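PDB 3SD7: putative phosphatase from Clostridium difficile, which probably hydrolyses phosphate esters, as a member of the haloacid dehalogenase-like hydrolase family. Local coordinates for residues 37-45 and 208-216; 128-136 and 165-176. One frame throughout, in Å; residues are numbered along the deposited sequence. Where two conformers were deposited one is given.

Contact 1 of 2, residues 37-45 and 208-216; sequences DGTLTDPKE and IGVLYGYGS. With NA (sodium ion), chain B; GOL (glycerol), chain E.
Tyr212 and Tyr214 each reach from the loop after strand 206-210 to the turn and short strand after strand 31-34, so this is a loop-to-loop contact at the C-terminal ends of the parallel strands. Tyr212 OH donates to Thr39 O, which lies at the ring edge, at 2.7 Å, in the carbonyl plane (C=O...O angle 133°) and on a lone pair. Between the two tyrosines the backbones close up, and Gly213 CA makes a bent CH...O contact with Gly38 O at 3.3 Å. That buried carbonyl has no hydrogen-bonding partner.

Tyr214 passes Gly38 CA at its ring edge and donates from OH to Asp42 OD1 at 2.6 Å, on the syn side but 24° out of the plane of a carboxylate turned 75° from the ring. The same OD1 accepts Lys44 N (3.1 Å) from above that plane, an Asx turn leading into helix 44-57. Asp42 OD2 accepts a hydrogen bond from O3 of a glycerol, probably from the crystallisation liquor (2.6 Å); Lys44 NZ also donates to it, while glycerol C1 lies over a face of the Tyr214 ring.

Asp37 O binds a sodium ion at 2.2 Å, and three waters and Asp192 join it. A metal held by this carbonyl and a later aspartate, beside a DxDx(T/V) sequence, fits the haloacid dehalogenase active site.

Contact 2 of 2, residues 128-136 and 165-176; sequences ILLVATSKP and RVNKNEVIQYVL
Ser134, following Thr133 where the chain turns a corner, meets the loop that leads into helix 168-179, and its side chain is in contact along its whole short length. CB lies 3.6 Å from Val166 O and 3.9 Å from Arg165 CG, the aliphatic part of a poorly ordered arginine. With OG anti to the carbonyl carbon (chi1 -65°), the hydroxyl is directed at Val166 O and donates to it at 3.0 Å, almost in line with the C=O bond (176°). OG in turn accepts a hydrogen bond from Lys168 NZ at 3.2 Å, in one of the lysine's two conformers. Bends at chi2 and chi3 bring NZ round to the Ser134 hydroxyl, where it also forms a salt bridge with Asp35.

Strand and helix run nearly antiparallel, at 155°, as they should in a Rossmann-like alpha/beta sheet: the helix follows edge strand 155-159 and travels back over 128-133 and 31-34 before the chain enters strand 187-191. Thr133 and Lys168 sit where the second and third motifs of haloacid dehalogenase-like enzymes place their Thr/Ser and Lys, a role inferred here.

Farther back along the strand the contact becomes apolar. Ala132 CB fits among Val171, Ile172 and Val175, with Val171 CG1 at 4.0 Å. Both Val171 methyls press on the backbone of Thr133, CG2 coming within 3.8 Å of Thr133 O. Leu130 and Val175 lie alongside one another, pointing contrary ways, CD1 of the leucine against CG1 of the valine at 3.6 Å. Leu176 reaches the same Leu130 methyl with CD2, and strand 31-34 adds Leu33 beside Ile172 and Val175.

Contact 2 lies inside the chain loop that contact 1 closes, and both reach the same parallel sheet: strands 31-34 and 187-191 run between strands 128-133 and 206-210. The centres of the two contacts are about 16 Å apart, yet they touch directly. Lys135 NZ forms a salt bridge with Asp37 OD2 at 2.8 Å, so the residue whose carbonyl oxygen binds sodium is also held through its carboxylate. Leu40 CD1 also packs on Val131 CG2 at 4.0 Å. The Lys168 side chain comes to about 5 Å from the sodium ion; contact 1 thus supplies a metal ligand, while the Ser134-Lys168 end of contact 2 borders the probable active site.

Contact 1 of 2, residues 37-45 and 208-216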
loop_
_atom_site.group_PDB
_atom_site.type_symbol
_atom_site.label_atom_id
_atom_site.label_comp_id
_atom_site.label_asym_id
_atom_site.label_seq_id
_atom_site.Cartn_x
_atom_site.Cartn_y
_atom_site.Cartn_z
ATOM N N ASP A 37 -0.532 -0.803 -1.742
ATOM C CA ASP A 37 -1.700 -1.643 -1.448
ATOM C C ASP A 37 -2.878 -0.782 -1.029
ATOM O O ASP A 37 -2.773 0.122 -0.156
ATOM C CB ASP A 37 -1.418 -2.671 -0.342
ATOM C CG ASP A 37 -0.494 -3.801 -0.756
ATOM O OD1 ASP A 37 -0.144 -3.999 -1.958
ATOM O OD2 ASP A 37 -0.125 -4.555 0.184
ATOM N N GLY A 38 -4.029 -1.031 -1.636
ATOM C CA GLY A 38 -5.236 -0.296 -1.336
ATOM C C GLY A 38 -5.328 1.097 -1.889
ATOM O O GLY A 38 -6.292 1.780 -1.672
ATOM N N THR A 39 -4.297 1.521 -2.639
ATOM C CA THR A 39 -4.211 2.872 -3.175
ATOM C C THR A 39 -3.995 2.773 -4.692
ATOM O O THR A 39 -4.772 3.318 -5.458
ATOM C CB THR A 39 -3.097 3.639 -2.514
ATOM O OG1 THR A 39 -3.357 3.715 -1.100
ATOM C CG2 THR A 39 -3.015 5.068 -3.050
ATOM N N LEU A 40 -2.934 2.101 -5.091
ATOM C CA LEU A 40 -2.691 1.825 -6.509
ATOM C C LEU A 40 -3.177 0.489 -6.944
ATOM O O LEU A 40 -3.756 0.364 -8.043
ATOM C CB LEU A 40 -1.194 1.912 -6.829
ATOM C CG LEU A 40 -0.525 3.262 -6.580
ATOM C CD1 LEU A 40 1.016 3.147 -6.763
ATOM C CD2 LEU A 40 -1.085 4.325 -7.518
ATOM N N THR A 41 -2.906 -0.524 -6.136
ATOM C CA THR A 41 -3.235 -1.928 -6.465
ATOM C C THR A 41 -3.840 -2.645 -5.266
ATOM O O THR A 41 -3.615 -2.272 -4.118
ATOM C CB THR A 41 -1.975 -2.684 -6.944
ATOM O OG1 THR A 41 -0.952 -2.578 -5.933
ATOM C CG2 THR A 41 -1.434 -2.071 -8.255
ATOM N N ASP A 42 -4.634 -3.668 -5.550
ATOM C CA ASP A 42 -5.318 -4.442 -4.508
ATOM C C ASP A 42 -4.637 -5.826 -4.401
ATOM O O ASP A 42 -4.674 -6.609 -5.354
ATOM C CB ASP A 42 -6.799 -4.564 -4.863
ATOM C CG ASP A 42 -7.618 -5.225 -3.768
ATOM O OD1 ASP A 42 -7.023 -5.712 -2.797
ATOM O OD2 ASP A 42 -8.864 -5.318 -3.915
ATOM N N PRO A 43 -4.059 -6.148 -3.237
ATOM C CA PRO A 43 -3.339 -7.395 -3.072
ATOM C C PRO A 43 -4.195 -8.557 -2.586
ATOM O O PRO A 43 -3.656 -9.617 -2.285
ATOM C CB PRO A 43 -2.343 -7.039 -1.975
ATOM C CG PRO A 43 -3.109 -6.122 -1.097
ATOM C CD PRO A 43 -3.928 -5.288 -2.036
ATOM N N LYS A 44 -5.504 -8.357 -2.509
ATOM C CA LYS A 44 -6.402 -9.346 -1.907
ATOM C C LYS A 44 -6.177 -10.794 -2.345
ATOM O O LYS A 44 -6.048 -11.694 -1.518
ATOM C CB LYS A 44 -7.851 -8.924 -2.133
ATOM C CG LYS A 44 -8.869 -9.927 -1.631
ATOM C CD LYS A 44 -10.276 -9.420 -1.771
ATOM C CE LYS A 44 -10.601 -8.396 -0.668
ATOM N NZ LYS A 44 -12.015 -7.892 -0.746
ATOM N N GLU A 45 -6.116 -11.014 -3.648
ATOM C CA GLU A 45 -5.990 -12.392 -4.171
ATOM C C GLU A 45 -4.751 -13.115 -3.625
ATOM O O GLU A 45 -4.845 -14.209 -3.038
ATOM C CB GLU A 45 -5.973 -12.371 -5.693
ATOM C CG GLU A 45 -6.058 -13.770 -6.316
ATOM C CD GLU A 45 -5.737 -13.818 -7.815
ATOM O OE1 GLU A 45 -5.555 -12.755 -8.452
ATOM O OE2 GLU A 45 -5.646 -14.950 -8.348
ATOM N N ILE A 208 -4.394 13.083 0.802
ATOM C CA ILE A 208 -5.655 12.623 0.258
ATOM C C ILE A 208 -5.887 11.232 0.870
ATOM O O ILE A 208 -5.060 10.311 0.707
ATOM C CB ILE A 208 -5.646 12.433 -1.262
ATOM C CG1 ILE A 208 -5.386 13.768 -1.967
ATOM C CG2 ILE A 208 -7.027 11.846 -1.706
ATOM C CD1 ILE A 208 -5.314 13.666 -3.496
ATOM N N GLY A 209 -6.976 11.094 1.613
ATOM C CA GLY A 209 -7.386 9.807 2.141
ATOM C C GLY A 209 -8.409 9.221 1.174
ATOM O O GLY A 209 -9.457 9.853 0.888
ATOM N N VAL A 210 -8.133 8.037 0.642
ATOM C CA VAL A 210 -9.059 7.409 -0.283
ATOM C C VAL A 210 -9.929 6.395 0.464
ATOM O O VAL A 210 -9.491 5.791 1.439
ATOM C CB VAL A 210 -8.363 6.742 -1.494
ATOM C CG1 VAL A 210 -7.326 7.716 -2.110
ATOM C CG2 VAL A 210 -7.678 5.392 -1.120
ATOM N N LEU A 211 -11.150 6.198 -0.027
ATOM C CA LEU A 211 -12.119 5.301 0.589
ATOM C C LEU A 211 -12.323 3.995 -0.178
ATOM O O LEU A 211 -13.062 3.131 0.292
ATOM C CB LEU A 211 -13.495 5.999 0.743
ATOM C CG LEU A 211 -13.510 7.326 1.506
ATOM C CD1 LEU A 211 -14.931 7.908 1.502
ATOM C CD2 LEU A 211 -12.988 7.127 2.954
ATOM N N TYR A 212 -11.659 3.834 -1.336
ATOM C CA TYR A 212 -11.817 2.625 -2.147
ATOM C C TYR A 212 -10.880 1.482 -1.785
ATOM O O TYR A 212 -10.947 0.400 -2.391
ATOM C CB TYR A 212 -11.675 2.957 -3.649
ATOM C CG TYR A 212 -10.361 3.559 -4.031
ATOM C CD1 TYR A 212 -9.219 2.748 -4.188
ATOM C CD2 TYR A 212 -10.218 4.931 -4.245
ATOM C CE1 TYR A 212 -8.020 3.285 -4.536
ATOM C CE2 TYR A 212 -9.013 5.471 -4.604
ATOM C CZ TYR A 212 -7.911 4.648 -4.769
ATOM O OH TYR A 212 -6.704 5.198 -5.120
ATOM N N GLY A 213 -10.030 1.722 -0.788
ATOM C CA GLY A 213 -9.092 0.744 -0.301
ATOM C C GLY A 213 -9.527 0.070 0.987
ATOM O O GLY A 213 -10.719 -0.330 1.156
ATOM N N TYR A 214 -8.575 -0.087 1.891
ATOM C CA TYR A 214 -8.789 -0.855 3.102
ATOM C C TYR A 214 -9.137 -0.031 4.346
ATOM O O TYR A 214 -9.446 -0.590 5.379
ATOM C CB TYR A 214 -7.607 -1.819 3.341
ATOM C CG TYR A 214 -7.649 -2.943 2.337
ATOM C CD1 TYR A 214 -8.267 -4.139 2.647
ATOM C CD2 TYR A 214 -7.133 -2.784 1.036
ATOM C CE1 TYR A 214 -8.362 -5.158 1.736
ATOM C CE2 TYR A 214 -7.243 -3.827 0.105
ATOM C CZ TYR A 214 -7.839 -5.000 0.482
ATOM O OH TYR A 214 -7.984 -6.045 -0.402
ATOM N N GLY A 215 -9.120 1.278 4.216
ATOM C CA GLY A 215 -9.512 2.160 5.312
ATOM C C GLY A 215 -10.979 2.528 5.214
ATOM O O GLY A 215 -11.471 2.918 4.148
ATOM N N SER A 216 -11.683 2.440 6.347
ATOM C CA SER A 216 -13.056 2.879 6.414
ATOM C C SER A 216 -13.186 4.396 6.466
ATOM O O SER A 216 -12.242 5.101 6.825
ATOM C CB SER A 216 -13.683 2.338 7.692
ATOM O OG SER A 216 -13.056 2.900 8.834
HETATM NA NA NA B . -2.439 0.882 1.889
HETATM C C1 GOL E . -10.423 -3.187 -1.249
HETATM O O1 GOL E . -10.084 -2.222 -2.212
HETATM C C2 GOL E . -11.828 -3.742 -1.510
HETATM O O2 GOL E . -12.220 -4.487 -0.377
HETATM C C3 GOL E . -11.846 -4.603 -2.786
HETATM O O3 GOL E . -11.094 -5.813 -2.670
HETATM O O HOH W 1 -1.869 2.393 3.355
HETATM O O HOH W 2 -4.042 -0.835 2.517
HETATM O O HOH W 3 -0.456 -0.091 1.969
#

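Contact 2 of 2, residues 128-136 and 165-176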
loop_
_atom_site.group_PDB
_atom_site.type_symbol
_atom_site.label_atom_id
_atom_site.label_comp_id
_atom_site.label_asym_id
_atom_site.label_seq_id
_atom_site.Cartn_x
_atom_site.Cartn_y
_atom_site.Cartn_z
ATOM N N ILE A 128 5.870 15.027 -10.470
ATOM C CA ILE A 128 6.785 14.001 -10.019
ATOM C C ILE A 128 5.954 13.068 -9.130
ATOM O O ILE A 128 5.307 13.519 -8.160
ATOM C CB ILE A 128 7.926 14.611 -9.200
ATOM C CG1 ILE A 128 8.797 15.466 -10.116
ATOM C CG2 ILE A 128 8.771 13.481 -8.585
ATOM C CD1 ILE A 128 9.794 16.330 -9.372
ATOM N N LEU A 129 5.957 11.789 -9.495
ATOM C CA LEU A 129 5.172 10.774 -8.806
ATOM C C LEU A 129 6.139 9.832 -8.088
ATOM O O LEU A 129 7.158 9.374 -8.657
ATOM C CB LEU A 129 4.324 10.004 -9.799
ATOM C CG LEU A 129 3.471 10.853 -10.750
ATOM C CD1 LEU A 129 2.615 9.944 -11.652
ATOM C CD2 LEU A 129 2.588 11.825 -9.967
ATOM N N LEU A 130 5.826 9.562 -6.835
ATOM C CA LEU A 130 6.654 8.697 -6.010
ATOM C C LEU A 130 5.797 7.659 -5.313
ATOM O O LEU A 130 4.620 7.895 -5.043
ATOM C CB LEU A 130 7.334 9.544 -4.937
ATOM C CG LEU A 130 8.135 10.791 -5.359
ATOM C CD1 LEU A 130 8.593 11.617 -4.121
ATOM C CD2 LEU A 130 9.305 10.408 -6.238
ATOM N N VAL A 131 6.393 6.521 -4.966
ATOM C CA VAL A 131 5.728 5.531 -4.124
ATOM C C VAL A 131 6.433 5.487 -2.783
ATOM O O VAL A 131 7.666 5.425 -2.743
ATOM C CB VAL A 131 5.698 4.120 -4.757
ATOM C CG1 VAL A 131 5.206 3.059 -3.758
ATOM C CG2 VAL A 131 4.806 4.121 -6.002
ATOM N N ALA A 132 5.652 5.594 -1.708
ATOM C CA ALA A 132 6.144 5.478 -0.342
ATOM C C ALA A 132 5.217 4.484 0.348
ATOM O O ALA A 132 4.051 4.770 0.596
ATOM C CB ALA A 132 6.146 6.857 0.372
ATOM N N THR A 133 5.750 3.310 0.652
ATOM C CA THR A 133 4.960 2.206 1.165
ATOM C C THR A 133 5.705 1.419 2.236
ATOM O O THR A 133 6.941 1.485 2.327
ATOM C CB THR A 133 4.581 1.278 -0.007
ATOM O OG1 THR A 133 3.751 0.197 0.438
ATOM C CG2 THR A 133 5.833 0.701 -0.721
ATOM N N SER A 134 4.928 0.713 3.059
ATOM C CA SER A 134 5.468 -0.185 4.060
ATOM C C SER A 134 5.723 -1.564 3.430
ATOM O O SER A 134 6.415 -2.385 4.026
ATOM C CB SER A 134 4.517 -0.305 5.274
ATOM O OG SER A 134 4.399 0.925 5.979
ATOM N N LYS A 135 5.165 -1.812 2.252
ATOM C CA LYS A 135 5.378 -3.075 1.536
ATOM C C LYS A 135 6.854 -3.150 1.163
ATOM O O LYS A 135 7.470 -2.099 0.943
ATOM C CB LYS A 135 4.529 -3.107 0.273
ATOM C CG LYS A 135 4.297 -4.534 -0.263
ATOM C CD LYS A 135 3.322 -4.533 -1.408
ATOM C CE LYS A 135 2.805 -5.925 -1.761
ATOM N NZ LYS A 135 1.620 -6.423 -0.985
ATOM N N PRO A 136 7.456 -4.362 1.132
ATOM C CA PRO A 136 8.867 -4.419 0.720
ATOM C C PRO A 136 9.084 -3.808 -0.663
ATOM O O PRO A 136 8.300 -4.010 -1.567
ATOM C CB PRO A 136 9.173 -5.911 0.708
ATOM C CG PRO A 136 8.261 -6.457 1.759
ATOM C CD PRO A 136 6.994 -5.672 1.629
ATOM N N ARG A 165 9.277 -3.731 9.394
ATOM C CA ARG A 165 8.305 -2.956 8.612
ATOM C C ARG A 165 8.626 -1.472 8.820
ATOM O O ARG A 165 8.655 -0.985 9.954
ATOM C CB ARG A 165 6.865 -3.276 9.052
ATOM C CG ARG A 165 5.749 -2.625 8.205
ATOM C CD ARG A 165 4.334 -2.981 8.734
ATOM N NE ARG A 165 4.055 -4.424 8.687
ATOM C CZ ARG A 165 2.963 -5.019 9.186
ATOM N NH1 ARG A 165 2.013 -4.312 9.795
ATOM N NH2 ARG A 165 2.821 -6.339 9.081
ATOM N N VAL A 166 8.888 -0.752 7.734
ATOM C CA VAL A 166 9.247 0.656 7.860
ATOM C C VAL A 166 8.002 1.507 8.101
ATOM O O VAL A 166 6.961 1.273 7.474
ATOM C CB VAL A 166 9.990 1.169 6.606
ATOM C CG1 VAL A 166 10.465 2.603 6.824
ATOM C CG2 VAL A 166 11.172 0.256 6.288
ATOM N N ASN A 167 8.118 2.462 9.030
ATOM C CA ASN A 167 7.055 3.417 9.320
ATOM C C ASN A 167 6.856 4.349 8.131
ATOM O O ASN A 167 7.787 4.578 7.311
ATOM C CB ASN A 167 7.344 4.223 10.586
ATOM C CG ASN A 167 7.196 3.408 11.839
ATOM O OD1 ASN A 167 6.400 2.469 11.893
ATOM N ND2 ASN A 167 7.937 3.780 12.875
ATOM N N LYS A 168 5.658 4.917 8.042
ATOM C CA LYS A 168 5.320 5.743 6.914
ATOM C C LYS A 168 6.104 7.058 6.873
ATOM O O LYS A 168 6.599 7.436 5.839
ATOM C CB LYS A 168 3.818 6.028 6.896
ATOM C CG LYS A 168 3.254 6.014 5.532
ATOM C CD LYS A 168 3.113 4.594 4.980
ATOM C CE LYS A 168 2.043 3.819 5.738
ATOM N NZ LYS A 168 1.716 2.523 5.093
ATOM N N ASN A 169 6.217 7.754 7.999
ATOM C CA ASN A 169 6.960 9.035 7.997
ATOM C C ASN A 169 8.402 8.833 7.497
ATOM O O ASN A 169 8.952 9.678 6.791
ATOM C CB ASN A 169 6.968 9.703 9.369
ATOM C CG ASN A 169 7.868 9.001 10.345
ATOM O OD1 ASN A 169 7.513 7.974 10.920
ATOM N ND2 ASN A 169 9.058 9.553 10.535
ATOM N N GLU A 170 8.986 7.686 7.816
ATOM C CA GLU A 170 10.368 7.403 7.433
ATOM C C GLU A 170 10.545 7.194 5.946
ATOM O O GLU A 170 11.501 7.684 5.347
ATOM C CB GLU A 170 10.882 6.182 8.185
ATOM C CG GLU A 170 10.872 6.367 9.679
ATOM C CD GLU A 170 11.632 5.272 10.388
ATOM O OE1 GLU A 170 12.038 4.289 9.713
ATOM O OE2 GLU A 170 11.820 5.395 11.615
ATOM N N VAL A 171 9.608 6.467 5.341
ATOM C CA VAL A 171 9.699 6.216 3.927
ATOM C C VAL A 171 9.313 7.486 3.121
ATOM O O VAL A 171 9.901 7.769 2.093
ATOM C CB VAL A 171 8.934 4.919 3.556
ATOM C CG1 VAL A 171 7.431 5.048 3.739
ATOM C CG2 VAL A 171 9.269 4.514 2.194
ATOM N N ILE A 172 8.356 8.271 3.628
ATOM C CA ILE A 172 7.982 9.546 3.012
ATOM C C ILE A 172 9.178 10.493 3.021
ATOM O O ILE A 172 9.537 11.069 2.001
ATOM C CB ILE A 172 6.785 10.223 3.743
ATOM C CG1 ILE A 172 5.512 9.398 3.536
ATOM C CG2 ILE A 172 6.572 11.631 3.210
ATOM C CD1 ILE A 172 4.303 9.868 4.382
ATOM N N GLN A 173 9.818 10.632 4.176
ATOM C CA GLN A 173 10.978 11.499 4.264
ATOM C C GLN A 173 12.096 11.029 3.332
ATOM O O GLN A 173 12.738 11.843 2.673
ATOM C CB GLN A 173 11.515 11.554 5.685
ATOM C CG GLN A 173 12.640 12.564 5.852
ATOM C CD GLN A 173 12.168 13.997 5.634
ATOM O OE1 GLN A 173 12.616 14.688 4.720
ATOM N NE2 GLN A 173 11.224 14.418 6.435
ATOM N N TYR A 174 12.337 9.724 3.301
ATOM C CA TYR A 174 13.390 9.166 2.446
ATOM C C TYR A 174 13.188 9.550 0.981
ATOM O O TYR A 174 14.099 10.000 0.316
ATOM C CB TYR A 174 13.468 7.620 2.591
ATOM C CG TYR A 174 14.425 6.973 1.595
ATOM C CD1 TYR A 174 15.805 7.035 1.777
ATOM C CD2 TYR A 174 13.952 6.330 0.472
ATOM C CE1 TYR A 174 16.676 6.458 0.844
ATOM C CE2 TYR A 174 14.817 5.760 -0.456
ATOM C CZ TYR A 174 16.152 5.824 -0.271
ATOM O OH TYR A 174 16.988 5.237 -1.214
ATOM N N VAL A 175 11.957 9.414 0.492
ATOM C CA VAL A 175 11.696 9.642 -0.899
ATOM C C VAL A 175 11.724 11.141 -1.245
ATOM O O VAL A 175 12.211 11.522 -2.302
ATOM C CB VAL A 175 10.430 8.806 -1.308
ATOM C CG1 VAL A 175 9.162 9.615 -1.123
ATOM C CG2 VAL A 175 10.584 8.265 -2.666
ATOM N N LEU A 176 11.266 12.007 -0.332
ATOM C CA LEU A 176 11.409 13.452 -0.533
ATOM C C LEU A 176 12.875 13.888 -0.521
ATOM O O LEU A 176 13.277 14.804 -1.262
ATOM C CB LEU A 176 10.661 14.246 0.544
ATOM C CG LEU A 176 9.149 14.205 0.465
ATOM C CD1 LEU A 176 8.627 15.094 1.597
ATOM C CD2 LEU A 176 8.648 14.680 -0.907
#